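Local coordinates for protein AxyAgu115A (PDB 6NPS) that is a family GH115 alpha-glucuronidase that probably removes glucuronic acid side groups from arabinoglucuronoxylan, at residues A[665-670]-A[676-681]; A[687-692]-A[742-747]; A[759-764]-A[768-773]. The protein carries 3 engineered substitutions. All blocks are in the same frame, centred on the assembly; numbering follows the deposited sequence.

In the fold
Followed from the N terminus, the three contacts come in series along the chain, none nested in or crossing another, yet all build one beta sandwich. Contact 1 closes a short loop, the five residues turning strand 666-670 back into strand 676-677 at the margin of the antiparallel sheet. Contact 2 spans much further, with 49 residues between its segments, and brings the chain just beyond strand 686-688 against strand 739-746, so it reaches from one sheet to the other. Contact 3 is again local, a hairpin with three residues between 759-764 and 768-773. Leu687 hydrogen-bonds to Thr769 and Val771, joining contacts 2 and 3 in one sheet, while Val668 packs on Val768 between contacts 1 and 3.

Contact 1 (A[665-670]-A[676-681]); sequences RLLVSI and RSEGSP
Arg665 and Glu678 meet just beyond the paired residues of a beta hairpin, at the margin of one sheet of a beta sandwich. Arg665 grips the Glu678 carboxylate side-on, NE to OE1 at 2.7 Å and NH2 to OE2 at 2.9 Å, each oxygen offering its syn lone pair. A bend at chi3 (37°) turns the guanidinium toward the acid. OE2 lies in its plane, whereas OE1 is tilted out of it, because the guanidinium and carboxylate planes are turned well out of parallel, 33° apart. NH2 also donates to Asn650 O of the second subunit, so the pair lies where the subunits meet. A leucine in place of Arg665 would probably leave the Glu678 carboxylate without its charged mate and free to turn, and would also lose the bond to the neighbouring subunit. Leu667, its CG anti to the backbone N (chi1 180°), crosses Glu678 at about a right angle and sets CD1 3.8 Å from Glu678 CG. One step nearer the turn, Val668 and Ser677 form an antiparallel hydrogen-bonded pair, Val668 N to Ser677 O 2.9 Å and Ser677 N to Val668 O 2.8 Å. Ser677 OG bonds to Val684 O and closes an ST turn by accepting from Gly679 N at 2.9 Å.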
ATOM      1  N   ARG A 665       7.746 -24.172   0.804  1.00 43.77           N
ATOM      2  CA  ARG A 665       8.318 -23.308  -0.200  1.00 37.67           C
ATOM      3  C   ARG A 665       9.428 -22.472   0.419  1.00 36.89           C
ATOM      4  O   ARG A 665       9.440 -22.183   1.631  1.00 37.22           O
ATOM      5  CB  ARG A 665       7.227 -22.387  -0.793  1.00 38.14           C
ATOM      6  CG  ARG A 665       6.101 -23.091  -1.486  1.00 38.12           C
ATOM      7  CD  ARG A 665       4.724 -22.298  -1.435  1.00 33.30           C
ATOM      8  NE  ARG A 665       4.930 -20.846  -1.560  1.00 33.70           N
ATOM      9  CZ  ARG A 665       3.950 -19.948  -1.491  1.00 34.74           C
ATOM     10  NH1 ARG A 665       2.708 -20.384  -1.273  1.00 34.10           N
ATOM     11  NH2 ARG A 665       4.227 -18.620  -1.593  1.00 34.05           N
ATOM     12  N   LEU A 666      10.351 -22.046  -0.446  1.00 30.72           N
ATOM     13  CA  LEU A 666      11.495 -21.264  -0.038  1.00 31.98           C
ATOM     14  C   LEU A 666      11.679 -20.116  -1.017  1.00 36.64           C
ATOM     15  O   LEU A 666      11.681 -20.321  -2.237  1.00 36.85           O
ATOM     16  CB  LEU A 666      12.773 -22.152  -0.033  1.00 33.34           C
ATOM     17  CG  LEU A 666      12.857 -23.196   1.075  1.00 34.41           C
ATOM     18  CD1 LEU A 666      14.180 -24.019   0.869  1.00 31.70           C
ATOM     19  CD2 LEU A 666      12.841 -22.532   2.449  1.00 32.70           C
ATOM     20  N   LEU A 667      11.888 -18.930  -0.493  1.00 31.74           N
ATOM     21  CA  LEU A 667      12.123 -17.771  -1.330  1.00 30.63           C
ATOM     22  C   LEU A 667      13.625 -17.540  -1.428  1.00 32.84           C
ATOM     23  O   LEU A 667      14.308 -17.470  -0.405  1.00 33.98           O
ATOM     24  CB  LEU A 667      11.406 -16.551  -0.738  1.00 29.09           C
ATOM     25  CG  LEU A 667      11.629 -15.306  -1.590  1.00 30.83           C
ATOM     26  CD1 LEU A 667      10.774 -15.453  -2.868  1.00 29.68           C
ATOM     27  CD2 LEU A 667      11.255 -14.052  -0.812  1.00 34.27           C
ATOM     28  N   VAL A 668      14.141 -17.435  -2.650  1.00 31.05           N
ATOM     29  CA  VAL A 668      15.538 -17.066  -2.878  1.00 31.57           C
ATOM     30  C   VAL A 668      15.598 -15.594  -3.268  1.00 30.72           C
ATOM     31  O   VAL A 668      14.915 -15.175  -4.210  1.00 32.49           O
ATOM     32  CB  VAL A 668      16.167 -17.946  -3.978  1.00 34.69           C
ATOM     33  CG1 VAL A 668      17.609 -17.499  -4.286  1.00 32.25           C
ATOM     34  CG2 VAL A 668      16.100 -19.416  -3.597  1.00 35.96           C
ATOM     35  N   SER A 669      16.436 -14.803  -2.583  1.00 29.42           N
ATOM     36  CA  SER A 669      16.520 -13.386  -2.902  1.00 34.13           C
ATOM     37  C   SER A 669      17.970 -12.933  -2.962  1.00 31.86           C
ATOM     38  O   SER A 669      18.819 -13.433  -2.222  1.00 33.32           O
ATOM     39  CB  SER A 669      15.723 -12.549  -1.882  1.00 40.39           C
ATOM     40  OG  SER A 669      16.194 -12.731  -0.548  1.00 43.88           O
ATOM     41  N   ILE A 670      18.254 -11.995  -3.860  1.00 31.57           N
ATOM     42  CA  ILE A 670      19.610 -11.488  -4.055  1.00 29.27           C
ATOM     43  C   ILE A 670      19.812 -10.324  -3.091  1.00 37.29           C
ATOM     44  O   ILE A 670      19.048  -9.358  -3.117  1.00 30.80           O
ATOM     45  CB  ILE A 670      19.828 -11.022  -5.504  1.00 33.38           C
ATOM     46  CG1 ILE A 670      19.464 -12.128  -6.507  1.00 34.01           C
ATOM     47  CG2 ILE A 670      21.293 -10.489  -5.686  1.00 36.62           C
ATOM     48  CD1 ILE A 670      20.159 -13.454  -6.189  1.00 32.44           C
ATOM     49  N   ARG A 676      13.974 -11.726  -6.674  1.00 32.56           N
ATOM     50  CA  ARG A 676      13.633 -12.856  -5.820  1.00 34.56           C
ATOM     51  C   ARG A 676      12.880 -13.902  -6.621  1.00 36.81           C
ATOM     52  O   ARG A 676      12.321 -13.618  -7.687  1.00 37.04           O
ATOM     53  CB  ARG A 676      12.808 -12.401  -4.593  1.00 26.18           C
ATOM     54  CG  ARG A 676      11.356 -11.938  -4.930  1.00 29.04           C
ATOM     55  CD  ARG A 676      11.079 -10.641  -4.229  1.00 40.52           C
ATOM     56  NE  ARG A 676       9.920 -10.013  -4.823  1.00 49.45           N
ATOM     57  CZ  ARG A 676       9.687  -8.714  -4.815  1.00 49.44           C
ATOM     58  NH1 ARG A 676      10.535  -7.890  -4.213  1.00 45.64           N
ATOM     59  NH2 ARG A 676       8.581  -8.258  -5.379  1.00 59.36           N
ATOM     60  N   SER A 677      12.852 -15.119  -6.090  1.00 31.96           N
ATOM     61  CA  SER A 677      12.145 -16.140  -6.848  1.00 30.48           C
ATOM     62  C   SER A 677      11.850 -17.328  -5.941  1.00 34.36           C
ATOM     63  O   SER A 677      12.668 -17.687  -5.096  1.00 31.00           O
ATOM     64  CB  SER A 677      12.977 -16.614  -8.058  1.00 33.41           C
ATOM     65  OG  SER A 677      12.382 -17.767  -8.670  1.00 36.64           O
ATOM     66  N   GLU A 678      10.702 -17.967  -6.157  1.00 28.79           N
ATOM     67  CA  GLU A 678      10.437 -19.256  -5.522  1.00 36.26           C
ATOM     68  C   GLU A 678      10.760 -20.454  -6.404  1.00 38.66           C
ATOM     69  O   GLU A 678      10.475 -21.591  -6.004  1.00 39.37           O
ATOM     70  CB  GLU A 678       8.988 -19.337  -5.048  1.00 39.63           C
ATOM     71  CG  GLU A 678       8.744 -18.467  -3.820  1.00 46.84           C
ATOM     72  CD  GLU A 678       7.434 -18.764  -3.035  1.00 56.69           C
ATOM     73  OE1 GLU A 678       6.906 -19.901  -3.073  1.00 57.45           O
ATOM     74  OE2 GLU A 678       6.952 -17.838  -2.345  1.00 57.00           O
ATOM     75  N   GLY A 679      11.340 -20.233  -7.584  1.00 37.23           N
ATOM     76  CA  GLY A 679      11.761 -21.341  -8.423  1.00 35.50           C
ATOM     77  C   GLY A 679      10.679 -21.941  -9.287  1.00 40.50           C
ATOM     78  O   GLY A 679      10.823 -23.081  -9.733  1.00 38.21           O
ATOM     79  N   SER A 680       9.592 -21.202  -9.560  1.00 35.04           N
ATOM     80  CA  SER A 680       8.632 -21.885 -10.409  1.00 36.11           C
ATOM     81  C   SER A 680       9.108 -21.877 -11.865  1.00 36.34           C
ATOM     82  O   SER A 680       9.545 -20.835 -12.361  1.00 38.07           O
ATOM     83  CB  SER A 680       7.244 -21.194 -10.345  1.00 37.29           C
ATOM     84  OG  SER A 680       6.479 -21.820 -11.371  1.00 47.17           O
ATOM     85  N   PRO A 681       8.977 -22.989 -12.589  1.00 39.53           N
ATOM     86  CA  PRO A 681       9.233 -22.944 -14.039  1.00 46.57           C
ATOM     87  C   PRO A 681       8.266 -22.068 -14.814  1.00 47.09           C
ATOM     88  O   PRO A 681       8.540 -21.758 -15.988  1.00 39.04           O
ATOM     89  CB  PRO A 681       9.070 -24.406 -14.482  1.00 50.93           C
ATOM     90  CG  PRO A 681       8.813 -25.192 -13.252  1.00 50.49           C
ATOM     91  CD  PRO A 681       8.424 -24.296 -12.175  1.00 41.85           C
TER
HETATM   92  O   HOH W   1      10.828 -22.565  -3.769  1.00 37.66           O

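Contact 2 (A[687-692]-A[742-747]); sequences LPLVDF and IHVFVD
Phe692 receives Val746 squarely on one face of its ring: CG2 of the valine stands 3.5 Å from the Phe692 ring centroid and only 4° off the ring normal, a CH-pi contact. The methyl is almost equally far from all six ring carbons, as expected when it sits over the centre. It is the Val746 branch anti to the carbonyl carbon that does this, its sister CG1 being the one anti to the backbone N (chi1 169°). Val744 comes to the rim instead. Its carbonyl O lies near the ring plane, 3.5 Å from Phe692 CZ, and its CG1 methyl is 4.0 Å from Phe692 CE2. One ring thus meets two residues of the same strand face in two different ways. Further along, Leu689 CD1 approaches Val744 CG2 more loosely, at 4.3 Å. No hydrogen bond crosses between the two segments; the contact is made by apolar packing and the CH-pi contact.

The second shell explains how the ring is placed. Phe692 CD2 packs against Val772 CG1 at 3.6 Å, and Val774 and Ala700 also touch its side chain. Its backbone is hydrogen-bonded to Val775, and its carbonyl O accepts from Arg748 NH2, just past the end of the strand that carries the valines. Leu689 is likewise fixed through its backbone to Val771, with Ile770 and Ala700 against its side chain. From the neighbouring strand 723-725, Leu723 packs on both Val744 and Val746, and Trp722 and Leu751 touch Val746. Strand 739-746 belongs to the antiparallel sheet, and 687-692 runs along the edge of the mixed one. The CA atoms of Leu689 and Val744 are 9.7 Å apart, and interlocking apolar side chains across such a gap are the hallmark of the core of a beta sandwich.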
ATOM      1  N   LEU A 687      17.807 -15.273 -11.743  1.00 39.01           N
ATOM      2  CA  LEU A 687      18.131 -14.014 -11.077  1.00 39.83           C
ATOM      3  C   LEU A 687      19.593 -13.626 -11.313  1.00 44.74           C
ATOM      4  O   LEU A 687      20.496 -14.470 -11.171  1.00 38.28           O
ATOM      5  CB  LEU A 687      17.892 -14.120  -9.572  1.00 31.68           C
ATOM      6  CG  LEU A 687      16.491 -14.537  -9.101  1.00 36.69           C
ATOM      7  CD1 LEU A 687      16.503 -14.677  -7.571  1.00 35.91           C
ATOM      8  CD2 LEU A 687      15.367 -13.562  -9.554  1.00 32.85           C
ATOM      9  N   PRO A 688      19.863 -12.366 -11.657  1.00 41.67           N
ATOM     10  CA  PRO A 688      21.259 -11.911 -11.762  1.00 43.90           C
ATOM     11  C   PRO A 688      21.846 -11.409 -10.450  1.00 43.11           C
ATOM     12  O   PRO A 688      21.224 -10.664  -9.694  1.00 41.83           O
ATOM     13  CB  PRO A 688      21.172 -10.760 -12.776  1.00 43.62           C
ATOM     14  CG  PRO A 688      19.788 -10.189 -12.561  1.00 46.23           C
ATOM     15  CD  PRO A 688      18.914 -11.412 -12.259  1.00 46.22           C
ATOM     16  N   LEU A 689      23.088 -11.803 -10.185  1.00 39.31           N
ATOM     17  CA  LEU A 689      23.811 -11.333  -9.016  1.00 36.03           C
ATOM     18  C   LEU A 689      25.033 -10.618  -9.568  1.00 43.71           C
ATOM     19  O   LEU A 689      25.942 -11.268 -10.111  1.00 39.67           O
ATOM     20  CB  LEU A 689      24.197 -12.498  -8.111  1.00 38.51           C
ATOM     21  CG  LEU A 689      24.928 -12.149  -6.832  1.00 46.40           C
ATOM     22  CD1 LEU A 689      24.678 -13.248  -5.811  1.00 49.91           C
ATOM     23  CD2 LEU A 689      26.408 -12.044  -7.132  1.00 49.76           C
ATOM     24  N   VAL A 690      25.077  -9.293  -9.436  1.00 40.98           N
ATOM     25  CA  VAL A 690      26.004  -8.529 -10.261  1.00 43.87           C
ATOM     26  C   VAL A 690      27.193  -7.972  -9.473  1.00 42.38           C
ATOM     27  O   VAL A 690      27.976  -7.200 -10.025  1.00 41.24           O
ATOM     28  CB  VAL A 690      25.265  -7.413 -11.016  1.00 47.38           C
ATOM     29  CG1 VAL A 690      24.187  -8.029 -11.900  1.00 51.37           C
ATOM     30  CG2 VAL A 690      24.693  -6.363 -10.043  1.00 38.77           C
ATOM     31  N   ASP A 691      27.373  -8.374  -8.212  1.00 39.91           N
ATOM     32  CA  ASP A 691      28.398  -7.754  -7.368  1.00 42.19           C
ATOM     33  C   ASP A 691      29.801  -7.888  -7.967  1.00 40.12           C
ATOM     34  O   ASP A 691      30.640  -6.987  -7.799  1.00 37.19           O
ATOM     35  CB  ASP A 691      28.372  -8.368  -5.971  1.00 48.87           C
ATOM     36  CG  ASP A 691      26.981  -8.288  -5.305  1.00 59.90           C
ATOM     37  OD1 ASP A 691      26.012  -8.885  -5.840  1.00 55.72           O
ATOM     38  OD2 ASP A 691      26.874  -7.653  -4.229  1.00 66.65           O
ATOM     39  N   PHE A 692      30.097  -9.014  -8.653  1.00 34.95           N
ATOM     40  CA  PHE A 692      31.467  -9.232  -9.135  1.00 36.08           C
ATOM     41  C   PHE A 692      31.731  -8.526 -10.450  1.00 38.62           C
ATOM     42  O   PHE A 692      32.828  -8.662 -10.992  1.00 38.70           O
ATOM     43  CB  PHE A 692      31.765 -10.740  -9.275  1.00 32.91           C
ATOM     44  CG  PHE A 692      31.590 -11.491  -7.981  1.00 35.29           C
ATOM     45  CD1 PHE A 692      32.585 -11.474  -7.013  1.00 36.86           C
ATOM     46  CD2 PHE A 692      30.401 -12.168  -7.706  1.00 36.14           C
ATOM     47  CE1 PHE A 692      32.411 -12.155  -5.792  1.00 37.78           C
ATOM     48  CE2 PHE A 692      30.216 -12.825  -6.497  1.00 35.30           C
ATOM     49  CZ  PHE A 692      31.218 -12.821  -5.542  1.00 34.39           C
ATOM     50  N   ILE A 742      23.622 -17.181   2.093  1.00 38.46           N
ATOM     51  CA  ILE A 742      24.645 -17.962   1.404  1.00 37.77           C
ATOM     52  C   ILE A 742      25.660 -16.979   0.846  1.00 37.30           C
ATOM     53  O   ILE A 742      25.291 -16.044   0.117  1.00 38.18           O
ATOM     54  CB  ILE A 742      24.043 -18.836   0.284  1.00 36.61           C
ATOM     55  CG1 ILE A 742      22.809 -19.636   0.779  1.00 36.22           C
ATOM     56  CG2 ILE A 742      25.147 -19.741  -0.371  1.00 33.96           C
ATOM     57  CD1 ILE A 742      23.058 -20.611   1.913  1.00 38.96           C
ATOM     58  N   HIS A 743      26.932 -17.158   1.205  1.00 38.47           N
ATOM     59  CA  HIS A 743      27.986 -16.334   0.636  1.00 41.03           C
ATOM     60  C   HIS A 743      28.518 -16.956  -0.640  1.00 37.35           C
ATOM     61  O   HIS A 743      28.701 -18.176  -0.735  1.00 39.63           O
ATOM     62  CB  HIS A 743      29.103 -16.122   1.659  1.00 42.96           C
ATOM     63  CG  HIS A 743      28.568 -15.641   2.963  1.00 49.92           C
ATOM     64  ND1 HIS A 743      28.233 -14.322   3.182  1.00 51.32           N
ATOM     65  CD2 HIS A 743      28.198 -16.316   4.074  1.00 51.86           C
ATOM     66  CE1 HIS A 743      27.723 -14.199   4.392  1.00 51.34           C
ATOM     67  NE2 HIS A 743      27.704 -15.393   4.959  1.00 52.15           N
ATOM     68  N   VAL A 744      28.789 -16.102  -1.619  1.00 35.52           N
ATOM     69  CA  VAL A 744      29.275 -16.524  -2.925  1.00 34.35           C
ATOM     70  C   VAL A 744      30.731 -16.087  -3.058  1.00 38.96           C
ATOM     71  O   VAL A 744      31.069 -14.953  -2.710  1.00 42.53           O
ATOM     72  CB  VAL A 744      28.430 -15.916  -4.059  1.00 33.58           C
ATOM     73  CG1 VAL A 744      28.908 -16.440  -5.396  1.00 33.44           C
ATOM     74  CG2 VAL A 744      26.950 -16.281  -3.875  1.00 37.44           C
ATOM     75  N   PHE A 745      31.572 -16.961  -3.613  1.00 40.26           N
ATOM     76  CA  PHE A 745      33.019 -16.731  -3.732  1.00 45.91           C
ATOM     77  C   PHE A 745      33.448 -16.925  -5.176  1.00 44.31           C
ATOM     78  O   PHE A 745      33.103 -17.939  -5.798  1.00 41.07           O
ATOM     79  CB  PHE A 745      33.842 -17.675  -2.840  1.00 46.13           C
ATOM     80  CG  PHE A 745      33.366 -17.719  -1.425  1.00 52.21           C
ATOM     81  CD1 PHE A 745      33.484 -16.602  -0.612  1.00 51.81           C
ATOM     82  CD2 PHE A 745      32.769 -18.868  -0.909  1.00 53.73           C
ATOM     83  CE1 PHE A 745      33.032 -16.623   0.697  1.00 47.12           C
ATOM     84  CE2 PHE A 745      32.317 -18.891   0.412  1.00 49.74           C
ATOM     85  CZ  PHE A 745      32.442 -17.763   1.205  1.00 42.31           C
ATOM     86  N   VAL A 746      34.223 -15.970  -5.694  1.00 41.11           N
ATOM     87  CA  VAL A 746      34.808 -16.066  -7.027  1.00 38.46           C
ATOM     88  C   VAL A 746      36.324 -16.153  -6.886  1.00 40.71           C
ATOM     89  O   VAL A 746      36.953 -15.268  -6.295  1.00 41.94           O
ATOM     90  CB  VAL A 746      34.404 -14.864  -7.895  1.00 37.67           C
ATOM     91  CG1 VAL A 746      35.222 -14.828  -9.176  1.00 36.98           C
ATOM     92  CG2 VAL A 746      32.915 -14.952  -8.232  1.00 32.55           C
ATOM     93  N   ASP A 747      36.914 -17.204  -7.440  1.00 38.34           N
ATOM     94  CA  ASP A 747      38.369 -17.302  -7.475  1.00 40.59           C
ATOM     95  C   ASP A 747      38.865 -16.528  -8.683  1.00 41.23           C
ATOM     96  O   ASP A 747      38.786 -17.005  -9.813  1.00 45.49           O
ATOM     97  CB  ASP A 747      38.811 -18.754  -7.536  1.00 41.02           C
ATOM     98  CG  ASP A 747      40.326 -18.899  -7.429  1.00 59.80           C
ATOM     99  OD1 ASP A 747      41.017 -17.880  -7.151  1.00 58.96           O
ATOM    100  OD2 ASP A 747      40.810 -20.037  -7.608  1.00 65.81           O
TER

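Contact 3 (A[759-764]-A[768-773]); sequences ITVKTP and VTIVVP
The flat peptide groups flanking Ile759 and Ile770 meet edge to edge, N-H to C=O. Ile770 N reaches Ile759 O at 2.7 Å, and Ile759 N reaches Ile770 O at 2.8 Å. At the next hydrogen-bonded pair, Val761 and Val768 exchange the same two bonds, Val768 N lying 2.8 Å from Val761 O. On one face of the sheet lie Ile759, Val761, Val768 and Ile770, on the other Thr760 and Thr769. This is an antiparallel beta hairpin, the axes of the two short segments 4.7 Å apart at closest approach, and the aliphatic face looks into the beta sandwich, where Val668 touches both Val761 and Val768. Along that face Ile759 and Ile770 meet CB to CB at 4.0 Å. Ile759 holds CG1 anti to its carbonyl carbon (chi1 -56°) and extends from there, which carries CD1 across at a slant to 3.6 Å from Val772 CG2. Opposite, the hydroxyls of the non-hydrogen-bonded pair, Thr760 OG1 and Thr769 OG1, are 4.4 Å apart, too far for a direct bond. A water hydrogen-bonded to both fills the step between them, 2.8 Å from Thr760 OG1.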
ATOM      1  N   ILE A 759      24.782 -20.429 -10.438  1.00 36.60           N
ATOM      2  CA  ILE A 759      24.482 -21.141  -9.207  1.00 37.51           C
ATOM      3  C   ILE A 759      23.073 -21.711  -9.332  1.00 40.40           C
ATOM      4  O   ILE A 759      22.138 -20.999  -9.729  1.00 42.02           O
ATOM      5  CB  ILE A 759      24.577 -20.194  -7.990  1.00 42.71           C
ATOM      6  CG1 ILE A 759      25.956 -19.524  -7.907  1.00 39.31           C
ATOM      7  CG2 ILE A 759      24.165 -20.922  -6.683  1.00 40.62           C
ATOM      8  CD1 ILE A 759      25.939 -18.287  -7.013  1.00 37.91           C
ATOM      9  N   THR A 760      22.900 -22.975  -8.978  1.00 37.80           N
ATOM     10  CA  THR A 760      21.586 -23.596  -8.992  1.00 38.27           C
ATOM     11  C   THR A 760      21.128 -23.863  -7.560  1.00 37.49           C
ATOM     12  O   THR A 760      21.850 -24.489  -6.780  1.00 38.20           O
ATOM     13  CB  THR A 760      21.612 -24.882  -9.802  1.00 42.84           C
ATOM     14  OG1 THR A 760      21.707 -24.544 -11.192  1.00 44.61           O
ATOM     15  CG2 THR A 760      20.321 -25.690  -9.545  1.00 49.29           C
ATOM     16  N   VAL A 761      19.942 -23.368  -7.206  1.00 32.67           N
ATOM     17  CA  VAL A 761      19.372 -23.563  -5.872  1.00 30.51           C
ATOM     18  C   VAL A 761      18.104 -24.389  -6.036  1.00 40.36           C
ATOM     19  O   VAL A 761      17.097 -23.889  -6.562  1.00 38.96           O
ATOM     20  CB  VAL A 761      19.037 -22.246  -5.173  1.00 35.15           C
ATOM     21  CG1 VAL A 761      18.508 -22.550  -3.766  1.00 38.28           C
ATOM     22  CG2 VAL A 761      20.259 -21.341  -5.125  1.00 44.21           C
ATOM     23  N   LYS A 762      18.121 -25.619  -5.535  1.00 31.32           N
ATOM     24  CA  LYS A 762      16.961 -26.489  -5.616  1.00 41.39           C
ATOM     25  C   LYS A 762      16.217 -26.461  -4.291  1.00 44.37           C
ATOM     26  O   LYS A 762      16.830 -26.557  -3.216  1.00 40.42           O
ATOM     27  CB  LYS A 762      17.357 -27.911  -6.019  1.00 48.00           C
ATOM     28  CG  LYS A 762      17.588 -27.964  -7.515  1.00 60.64           C
ATOM     29  CD  LYS A 762      17.610 -29.368  -8.095  1.00 74.14           C
ATOM     30  CE  LYS A 762      18.319 -30.341  -7.177  1.00 81.14           C
ATOM     31  NZ  LYS A 762      19.751 -30.563  -7.552  1.00 86.27           N
ATOM     32  N   THR A 763      14.894 -26.267  -4.371  1.00 41.07           N
ATOM     33  CA  THR A 763      14.023 -26.186  -3.209  1.00 41.23           C
ATOM     34  C   THR A 763      12.940 -27.252  -3.349  1.00 43.44           C
ATOM     35  O   THR A 763      12.833 -27.880  -4.410  1.00 44.77           O
ATOM     36  CB  THR A 763      13.381 -24.802  -3.098  1.00 42.62           C
ATOM     37  OG1 THR A 763      12.343 -24.709  -4.079  1.00 42.36           O
ATOM     38  CG2 THR A 763      14.417 -23.667  -3.297  1.00 43.74           C
ATOM     39  N   PRO A 764      12.126 -27.495  -2.316  1.00 43.03           N
ATOM     40  CA  PRO A 764      11.121 -28.566  -2.424  1.00 45.99           C
ATOM     41  C   PRO A 764      10.125 -28.369  -3.546  1.00 44.85           C
ATOM     42  O   PRO A 764       9.533 -29.356  -3.995  1.00 45.97           O
ATOM     43  CB  PRO A 764      10.441 -28.550  -1.048  1.00 46.12           C
ATOM     44  CG  PRO A 764      11.568 -28.123  -0.126  1.00 44.98           C
ATOM     45  CD  PRO A 764      12.280 -27.052  -0.914  1.00 44.53           C
ATOM     46  N   VAL A 768      15.896 -22.311  -8.595  1.00 33.95           N
ATOM     47  CA  VAL A 768      16.269 -20.933  -8.925  1.00 36.19           C
ATOM     48  C   VAL A 768      17.686 -20.964  -9.483  1.00 40.39           C
ATOM     49  O   VAL A 768      18.582 -21.572  -8.882  1.00 38.06           O
ATOM     50  CB  VAL A 768      16.168 -20.005  -7.703  1.00 33.09           C
ATOM     51  CG1 VAL A 768      16.685 -18.575  -8.043  1.00 29.82           C
ATOM     52  CG2 VAL A 768      14.679 -19.916  -7.212  1.00 30.59           C
ATOM     53  N   THR A 769      17.899 -20.329 -10.632  1.00 33.76           N
ATOM     54  CA  THR A 769      19.247 -20.168 -11.162  1.00 35.79           C
ATOM     55  C   THR A 769      19.720 -18.747 -10.883  1.00 35.84           C
ATOM     56  O   THR A 769      18.982 -17.782 -11.117  1.00 38.42           O
ATOM     57  CB  THR A 769      19.220 -20.495 -12.648  1.00 41.64           C
ATOM     58  OG1 THR A 769      18.669 -21.807 -12.771  1.00 45.74           O
ATOM     59  CG2 THR A 769      20.587 -20.472 -13.268  1.00 42.92           C
ATOM     60  N   ILE A 770      20.905 -18.616 -10.300  1.00 31.03           N
ATOM     61  CA  ILE A 770      21.497 -17.309 -10.038  1.00 30.58           C
ATOM     62  C   ILE A 770      22.646 -17.120 -11.016  1.00 38.36           C
ATOM     63  O   ILE A 770      23.584 -17.940 -11.057  1.00 35.91           O
ATOM     64  CB  ILE A 770      21.964 -17.196  -8.582  1.00 33.80           C
ATOM     65  CG1 ILE A 770      20.773 -17.357  -7.648  1.00 37.92           C
ATOM     66  CG2 ILE A 770      22.720 -15.881  -8.337  1.00 34.54           C
ATOM     67  CD1 ILE A 770      21.131 -17.165  -6.205  1.00 41.07           C
ATOM     68  N   VAL A 771      22.553 -16.092 -11.865  1.00 38.07           N
ATOM     69  CA  VAL A 771      23.579 -15.873 -12.882  1.00 36.66           C
ATOM     70  C   VAL A 771      24.617 -14.922 -12.320  1.00 40.75           C
ATOM     71  O   VAL A 771      24.272 -13.856 -11.801  1.00 37.15           O
ATOM     72  CB  VAL A 771      22.988 -15.328 -14.186  1.00 36.16           C
ATOM     73  CG1 VAL A 771      24.142 -15.128 -15.219  1.00 36.69           C
ATOM     74  CG2 VAL A 771      21.946 -16.325 -14.727  1.00 41.07           C
ATOM     75  N   VAL A 772      25.890 -15.310 -12.415  1.00 40.33           N
ATOM     76  CA  VAL A 772      26.959 -14.557 -11.768  1.00 34.71           C
ATOM     77  C   VAL A 772      27.955 -14.119 -12.836  1.00 38.42           C
ATOM     78  O   VAL A 772      28.915 -14.841 -13.129  1.00 37.92           O
ATOM     79  CB  VAL A 772      27.626 -15.385 -10.658  1.00 39.90           C
ATOM     80  CG1 VAL A 772      28.694 -14.548  -9.883  1.00 38.20           C
ATOM     81  CG2 VAL A 772      26.555 -15.935  -9.690  1.00 34.85           C
ATOM     82  N   PRO A 773      27.780 -12.942 -13.430  1.00 38.53           N
ATOM     83  CA  PRO A 773      28.791 -12.422 -14.357  1.00 36.53           C
ATOM     84  C   PRO A 773      29.913 -11.733 -13.589  1.00 38.82           C
ATOM     85  O   PRO A 773      29.704 -11.129 -12.537  1.00 43.97           O
ATOM     86  CB  PRO A 773      27.991 -11.428 -15.210  1.00 39.54           C
ATOM     87  CG  PRO A 773      26.962 -10.878 -14.226  1.00 41.37           C
ATOM     88  CD  PRO A 773      26.619 -12.026 -13.276  1.00 35.89           C
TER
HETATM   89  O   HOH W   2      20.049 -23.837 -13.269  1.00 50.83           O